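Local atomic coordinates of NADPH Quinone Oxidoreductase (Streptococcus mutans, PDB entry 4F8Y), a protein that probably catalyses the NADPH-dependent reduction of quinones such as menadione, using bound flavin-adenine dinucleotide (FAD) to carry the electrons. Residues F15-I19 against I124-H128; T32-L36 against Y67-W73. All blocks are in the same frame, centred on the assembly; numbering follows the deposited sequence.

Interaction 1. Residues F15-I19 against I124-H128. With FAD (flavin-adenine dinucleotide), chain E.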
loop_
_atom_site.group_PDB
_atom_site.type_symbol
_atom_site.label_atom_id
_atom_site.label_comp_id
_atom_site.label_asym_id
_atom_site.label_seq_id
_atom_site.Cartn_x
_atom_site.Cartn_y
_atom_site.Cartn_z
ATOM N N PHE A 15 -3.073 18.928 6.948
ATOM C CA PHE A 15 -4.033 18.635 7.994
ATOM C C PHE A 15 -3.509 17.471 8.833
ATOM O O PHE A 15 -3.593 17.499 10.062
ATOM C CB PHE A 15 -5.398 18.300 7.393
ATOM C CG PHE A 15 -6.490 18.135 8.415
ATOM C CD1 PHE A 15 -6.929 19.215 9.164
ATOM C CD2 PHE A 15 -7.084 16.896 8.622
ATOM C CE1 PHE A 15 -7.923 19.060 10.096
ATOM C CE2 PHE A 15 -8.088 16.739 9.555
ATOM C CZ PHE A 15 -8.503 17.821 10.293
ATOM N N ASN A 16 -2.949 16.462 8.164
ATOM C CA ASN A 16 -2.372 15.307 8.859
ATOM C C ASN A 16 -1.319 15.721 9.870
ATOM O O ASN A 16 -1.246 15.161 10.960
ATOM C CB ASN A 16 -1.790 14.291 7.874
ATOM C CG ASN A 16 -2.797 13.238 7.464
ATOM O OD1 ASN A 16 -2.732 12.098 7.915
ATOM N ND2 ASN A 16 -3.749 13.622 6.633
ATOM N N ALA A 17 -0.503 16.703 9.498
ATOM C CA ALA A 17 0.475 17.290 10.418
ATOM C C ALA A 17 -0.199 17.894 11.657
ATOM O O ALA A 17 0.351 17.847 12.761
ATOM C CB ALA A 17 1.312 18.344 9.703
ATOM N N GLU A 18 -1.388 18.464 11.465
ATOM C CA GLU A 18 -2.158 19.023 12.573
ATOM C C GLU A 18 -2.708 17.915 13.482
ATOM O O GLU A 18 -2.774 18.080 14.703
ATOM C CB GLU A 18 -3.291 19.918 12.053
ATOM C CG GLU A 18 -4.115 20.567 13.153
ATOM C CD GLU A 18 -3.292 21.469 14.045
ATOM O OE1 GLU A 18 -2.346 22.101 13.533
ATOM O OE2 GLU A 18 -3.592 21.556 15.255
ATOM N N ILE A 19 -3.102 16.793 12.883
ATOM C CA ILE A 19 -3.528 15.620 13.640
ATOM C C ILE A 19 -2.387 15.079 14.496
ATOM O O ILE A 19 -2.587 14.763 15.670
ATOM C CB ILE A 19 -4.019 14.505 12.715
ATOM C CG1 ILE A 19 -5.313 14.926 12.021
ATOM C CG2 ILE A 19 -4.205 13.210 13.493
ATOM C CD1 ILE A 19 -5.690 14.026 10.867
ATOM N N ILE A 124 -5.259 3.611 14.542
ATOM C CA ILE A 124 -5.039 4.070 13.183
ATOM C C ILE A 124 -5.916 5.292 12.952
ATOM O O ILE A 124 -7.136 5.236 13.140
ATOM C CB ILE A 124 -5.377 2.981 12.151
ATOM C CG1 ILE A 124 -4.459 1.772 12.328
ATOM C CG2 ILE A 124 -5.290 3.549 10.746
ATOM C CD1 ILE A 124 -4.992 0.505 11.714
ATOM N N ILE A 125 -5.289 6.405 12.582
ATOM C CA ILE A 125 -6.029 7.619 12.250
ATOM C C ILE A 125 -5.921 7.931 10.755
ATOM O O ILE A 125 -4.840 8.225 10.247
ATOM C CB ILE A 125 -5.591 8.842 13.096
ATOM C CG1 ILE A 125 -5.545 8.480 14.580
ATOM C CG2 ILE A 125 -6.563 9.996 12.885
ATOM C CD1 ILE A 125 -4.785 9.478 15.422
ATOM N N THR A 126 -7.057 7.853 10.071
ATOM C CA THR A 126 -7.104 8.046 8.630
ATOM C C THR A 126 -7.858 9.319 8.247
ATOM O O THR A 126 -8.759 9.767 8.960
ATOM C CB THR A 126 -7.776 6.842 7.905
ATOM O OG1 THR A 126 -8.778 6.270 8.750
ATOM C CG2 THR A 126 -6.770 5.771 7.570
ATOM N N THR A 127 -7.467 9.892 7.115
ATOM C CA THR A 127 -8.205 10.975 6.481
ATOM C C THR A 127 -8.527 10.572 5.029
ATOM O O THR A 127 -7.741 9.889 4.381
ATOM C CB THR A 127 -7.410 12.310 6.544
ATOM O OG1 THR A 127 -6.127 12.158 5.920
ATOM C CG2 THR A 127 -7.205 12.729 7.986
ATOM N N HIS A 128 -9.693 10.967 4.531
ATOM C CA HIS A 128 -10.040 10.753 3.121
ATOM C C HIS A 128 -11.303 11.535 2.722
ATOM O O HIS A 128 -11.938 12.162 3.567
ATOM C CB HIS A 128 -10.185 9.262 2.800
ATOM C CG HIS A 128 -11.242 8.567 3.604
ATOM N ND1 HIS A 128 -12.583 8.629 3.286
ATOM C CD2 HIS A 128 -11.153 7.792 4.710
ATOM C CE1 HIS A 128 -13.274 7.927 4.165
ATOM N NE2 HIS A 128 -12.432 7.406 5.039
HETATM P PA FAD E . -4.602 18.913 3.244
HETATM O O1A FAD E . -4.668 19.136 1.615
HETATM O O2A FAD E . -3.246 19.166 3.725
HETATM O O5B FAD E . -5.667 19.902 3.987
HETATM C C5B FAD E . -7.037 19.666 3.804
HETATM C C4B FAD E . -7.917 20.783 4.340
HETATM O O4B FAD E . -7.828 21.046 5.780
HETATM C C3B FAD E . -7.657 22.217 3.723
HETATM O O3B FAD E . -8.729 22.936 3.184
HETATM C C2B FAD E . -6.782 22.876 4.771
HETATM O O2B FAD E . -6.515 24.245 4.632
HETATM C C1B FAD E . -7.460 22.380 5.987
HETATM N N9A FAD E . -6.721 22.539 7.236
HETATM C C8A FAD E . -5.400 22.472 7.424
HETATM N N7A FAD E . -5.149 22.661 8.772
HETATM C C5A FAD E . -6.357 22.842 9.405
HETATM C C6A FAD E . -6.689 23.067 10.719
HETATM N N6A FAD E . -5.645 23.151 11.728
HETATM N N1A FAD E . -7.971 23.217 11.072
HETATM C C2A FAD E . -8.951 23.147 10.137
HETATM N N3A FAD E . -8.618 22.924 8.836
HETATM C C4A FAD E . -7.327 22.772 8.480
HETATM N N1 FAD E . -9.407 10.132 -0.762
HETATM C C2 FAD E . -10.635 9.277 -1.112
HETATM O O2 FAD E . -11.654 9.268 -0.168
HETATM N N3 FAD E . -10.207 7.863 -1.589
HETATM C C4 FAD E . -8.950 7.654 -2.537
HETATM O O4 FAD E . -8.452 6.357 -2.515
HETATM C C4X FAD E . -7.842 8.713 -2.340
HETATM N N5 FAD E . -6.590 8.661 -3.089
HETATM C C5X FAD E . -5.655 9.771 -3.087
HETATM C C6 FAD E . -4.427 9.586 -3.769
HETATM C C7 FAD E . -3.512 10.600 -3.785
HETATM C C7M FAD E . -2.181 10.403 -4.506
HETATM C C8 FAD E . -3.785 11.766 -3.157
HETATM C C8M FAD E . -2.763 12.899 -3.169
HETATM C C9 FAD E . -4.975 11.940 -2.501
HETATM C C9A FAD E . -5.927 10.898 -2.481
HETATM N N10 FAD E . -7.168 11.108 -1.771
HETATM C C10 FAD E . -8.198 10.065 -1.678
HETATM C "C1'" FAD E . -7.352 12.299 -0.970
HETATM C "C2'" FAD E . -6.741 12.288 0.431
HETATM O "O2'" FAD E . -7.119 11.218 1.262
HETATM C "C3'" FAD E . -6.828 13.648 1.095
HETATM O "O3'" FAD E . -6.246 14.670 0.340
HETATM C "C4'" FAD E . -6.273 13.587 2.504
HETATM O "O4'" FAD E . -6.712 12.495 3.248
HETATM C "C5'" FAD E . -6.442 14.877 3.273
HETATM O "O5'" FAD E . -5.512 15.003 4.294
HETATM P P FAD E . -4.296 16.063 4.003
HETATM O O1P FAD E . -3.383 16.197 5.366
HETATM O O2P FAD E . -3.507 15.612 2.859
HETATM O O3P FAD E . -5.162 17.408 3.595
#
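Asn-16 and Thr-127 meet beside the diphosphate and ribityl chain of FAD where a helix begins and a strand ends, the place where a flavodoxin-like fold receives its cofactor. The amide nitrogen ND2 of Asn-16 donates to Thr-127 OG1 at 2.9 Å, nearly straight at 164°, with the hydroxyl close to the amide plane. The same ND2 gives a second bond, also 2.9 Å long, to the phosphate oxygen O1P of FAD. With both bonds made, the amide's rotation is fixed, and an asparagine suits the place because one nitrogen can serve two acceptors. The backbone N of Asn-16 grips FAD O1P again at 2.8 Å. Phe-15 N donates to O2A of the other phosphate. Amide N-H groups at this helix start face the diphosphate, and the helix dipole would be expected to favour its negative charge.

Thr-127 OG1 also shares a hydrogen bond with the ribityl hydroxyl O4' of FAD, 2.8 Å away. With OG1 set between its backbone N and carbonyl carbon (chi1 58°), Thr-127 can present its hydroxyl to amide and cofactor while CG2 turns to apolar neighbours. The methyl lies at the edge of the Phe-15 ring and meets Ile-19 CD1 tip to tip at 3.5 Å.

Further from the cofactor, branched aliphatic side chains fill the gap between helix and sheet, and Leu-178 of helix 171-186 packs on both Phe-15 and Ile-19. There the Ile-19 and Ile-125 side chains lie alongside each other, pointing opposite ways, with their CG2 methyls touching at 4.0 Å.

Interaction 2. Residues T32-L36 against Y67-W73; sequences TVSTL and YRDLVTW
Ser-34 OG is hemmed in by two side chains of the helix opposite: Leu-70 CD2 lies 3.6 Å from it and Trp-73 CZ3 lies 3.5 Å from it. Both touching atoms are carbons, and this hydroxyl, buried by the contact, has no polar partner in the model. What serine offers here is small size, which lets the broad indole come up against the strand.

Trp-73 holds CG anti to its backbone N (chi1 165°), which sends the indole out toward the strand. Its six-membered ring reaches the backbone as well, CH2 lying 3.4 Å from Thr-32 O. At the indole's edge and in its plane sits Thr-32 CG2, 3.7 Å from CZ2, the two side chains crossing at about a right angle. Lys-2, on the neighbouring strand, adds a cation-pi contact to the same indole.

Strand 32-37 is the edge strand of the parallel sheet in this flavodoxin-like fold, and helix 65-73 lies on one face of it, within the beta-alpha-beta crossover that leads on to strand 76-82. The axes of the two short segments run at 147° to each other, roughly antiparallel, so successive inward residues of the strand meet earlier turns of the helix. Thus Leu-36, buried at the C-terminal end of the segment, packs on Tyr-67 and Leu-70.

Both methyls of Leu-36 meet the tyrosine: CD1 comes to the ring edge, 3.5 Å from CE1, and CD2 lies 3.7 Å from Tyr-67 CD1 while also reaching Leu-70 CD1 at 4.1 Å. The tyrosine hydroxyl is hydrogen-bonded to Glu-41, giving the ring a polar tether beyond its apolar edge, and Phe-95 of helix 90-99 packs against Leu-36 too.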
loop_
_atom_site.group_PDB
_atom_site.type_symbol
_atom_site.label_atom_id
_atom_site.label_comp_id
_atom_site.label_asym_id
_atom_site.label_seq_id
_atom_site.Cartn_x
_atom_site.Cartn_y
_atom_site.Cartn_z
ATOM N N THR A 32 5.896 7.485 27.573
ATOM C CA THR A 32 7.119 7.830 26.838
ATOM C C THR A 32 6.792 7.745 25.349
ATOM O O THR A 32 6.509 6.669 24.844
ATOM C CB THR A 32 8.287 6.860 27.168
ATOM O OG1 THR A 32 8.534 6.854 28.579
ATOM C CG2 THR A 32 9.558 7.269 26.449
ATOM N N VAL A 33 6.810 8.873 24.650
ATOM C CA VAL A 33 6.312 8.914 23.276
ATOM C C VAL A 33 7.423 9.192 22.261
ATOM O O VAL A 33 8.194 10.134 22.414
ATOM C CB VAL A 33 5.201 9.987 23.106
ATOM C CG1 VAL A 33 4.643 9.980 21.679
ATOM C CG2 VAL A 33 4.087 9.793 24.138
ATOM N N SER A 34 7.505 8.370 21.221
ATOM C CA SER A 34 8.447 8.631 20.137
ATOM C C SER A 34 7.745 8.693 18.765
ATOM O O SER A 34 6.935 7.826 18.416
ATOM C CB SER A 34 9.601 7.621 20.148
ATOM O OG SER A 34 9.322 6.490 19.343
ATOM N N THR A 35 8.046 9.747 18.010
ATOM C CA THR A 35 7.435 9.965 16.704
ATOM C C THR A 35 8.383 9.548 15.570
ATOM O O THR A 35 9.563 9.925 15.545
ATOM C CB THR A 35 6.995 11.445 16.515
ATOM O OG1 THR A 35 6.004 11.796 17.495
ATOM C CG2 THR A 35 6.423 11.663 15.116
ATOM N N LEU A 36 7.860 8.753 14.647
ATOM C CA LEU A 36 8.603 8.358 13.467
ATOM C C LEU A 36 7.974 9.029 12.236
ATOM O O LEU A 36 6.947 8.590 11.707
ATOM C CB LEU A 36 8.616 6.833 13.337
ATOM C CG LEU A 36 9.240 6.267 12.075
ATOM C CD1 LEU A 36 10.661 6.779 11.926
ATOM C CD2 LEU A 36 9.172 4.743 12.109
ATOM N N TYR A 67 14.311 0.671 12.912
ATOM C CA TYR A 67 12.855 0.618 12.844
ATOM C C TYR A 67 12.248 -0.664 13.427
ATOM O O TYR A 67 11.111 -0.641 13.898
ATOM C CB TYR A 67 12.385 0.903 11.415
ATOM C CG TYR A 67 12.998 2.173 10.860
ATOM C CD1 TYR A 67 12.571 3.424 11.296
ATOM C CD2 TYR A 67 14.019 2.126 9.921
ATOM C CE1 TYR A 67 13.130 4.590 10.801
ATOM C CE2 TYR A 67 14.589 3.279 9.429
ATOM C CZ TYR A 67 14.137 4.508 9.871
ATOM O OH TYR A 67 14.700 5.660 9.380
ATOM N N ARG A 68 13.000 -1.764 13.428
ATOM C CA ARG A 68 12.588 -2.952 14.173
ATOM C C ARG A 68 12.608 -2.652 15.666
ATOM O O ARG A 68 11.675 -2.985 16.395
ATOM C CB ARG A 68 13.513 -4.132 13.895
ATOM C CG ARG A 68 13.322 -4.778 12.529
ATOM C CD ARG A 68 14.040 -6.123 12.434
ATOM N NE ARG A 68 15.488 -5.990 12.539
ATOM C CZ ARG A 68 16.301 -5.725 11.519
ATOM N NH1 ARG A 68 15.816 -5.561 10.294
ATOM N NH2 ARG A 68 17.606 -5.628 11.725
ATOM N N ASP A 69 13.682 -2.017 16.117
ATOM C CA ASP A 69 13.864 -1.738 17.540
ATOM C C ASP A 69 12.799 -0.793 18.102
ATOM O O ASP A 69 12.406 -0.924 19.265
ATOM C CB ASP A 69 15.266 -1.184 17.800
ATOM C CG ASP A 69 16.342 -2.253 17.716
ATOM O OD1 ASP A 69 15.997 -3.452 17.777
ATOM O OD2 ASP A 69 17.532 -1.892 17.591
ATOM N N LEU A 70 12.341 0.156 17.280
ATOM C CA LEU A 70 11.235 1.051 17.651
ATOM C C LEU A 70 9.933 0.259 17.865
ATOM O O LEU A 70 9.224 0.431 18.872
ATOM C CB LEU A 70 11.029 2.131 16.575
ATOM C CG LEU A 70 11.926 3.375 16.595
ATOM C CD1 LEU A 70 11.719 4.206 15.335
ATOM C CD2 LEU A 70 11.659 4.227 17.849
ATOM N N VAL A 71 9.625 -0.627 16.920
ATOM C CA VAL A 71 8.450 -1.487 17.054
ATOM C C VAL A 71 8.507 -2.346 18.314
ATOM O O VAL A 71 7.536 -2.424 19.050
ATOM C CB VAL A 71 8.244 -2.380 15.818
ATOM C CG1 VAL A 71 7.165 -3.422 16.094
ATOM C CG2 VAL A 71 7.882 -1.524 14.617
ATOM N N THR A 72 9.653 -2.969 18.568
ATOM C CA THR A 72 9.810 -3.831 19.737
ATOM C C THR A 72 9.637 -3.049 21.041
ATOM O O THR A 72 9.051 -3.539 22.009
ATOM C CB THR A 72 11.191 -4.528 19.741
ATOM O OG1 THR A 72 11.328 -5.344 18.565
ATOM C CG2 THR A 72 11.357 -5.386 21.004
ATOM N N TRP A 73 10.155 -1.831 21.048
ATOM C CA TRP A 73 10.099 -0.952 22.209
ATOM C C TRP A 73 8.650 -0.552 22.553
ATOM O O TRP A 73 8.246 -0.571 23.717
ATOM C CB TRP A 73 11.000 0.264 21.927
ATOM C CG TRP A 73 10.840 1.473 22.809
ATOM C CD1 TRP A 73 11.541 1.763 23.946
ATOM C CD2 TRP A 73 9.956 2.581 22.590
ATOM N NE1 TRP A 73 11.131 2.974 24.459
ATOM C CE2 TRP A 73 10.160 3.495 23.646
ATOM C CE3 TRP A 73 8.999 2.881 21.610
ATOM C CZ2 TRP A 73 9.448 4.689 23.746
ATOM C CZ3 TRP A 73 8.292 4.070 21.715
ATOM C CH2 TRP A 73 8.525 4.960 22.770
#

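In the fold
From the N terminus, the chain passes through strand 2-7 and enters helix 15-26, whose first turn belongs to interaction 1, then returns along strand 32-37. Interaction 2 joins that edge strand to helix 65-73, closing a loop of 30 intervening residues before the chain enters strand 76-82. Only at strand 120-127 does interaction 1 close its own loop, with 104 residues between its segments, so interaction 2 is nested inside it. The two do not touch; their centres lie about 20 Å apart. Both reach the same parallel sheet, but from opposite faces: helix 15-26 packs on one, beside the FAD, and helix 65-73 on the other.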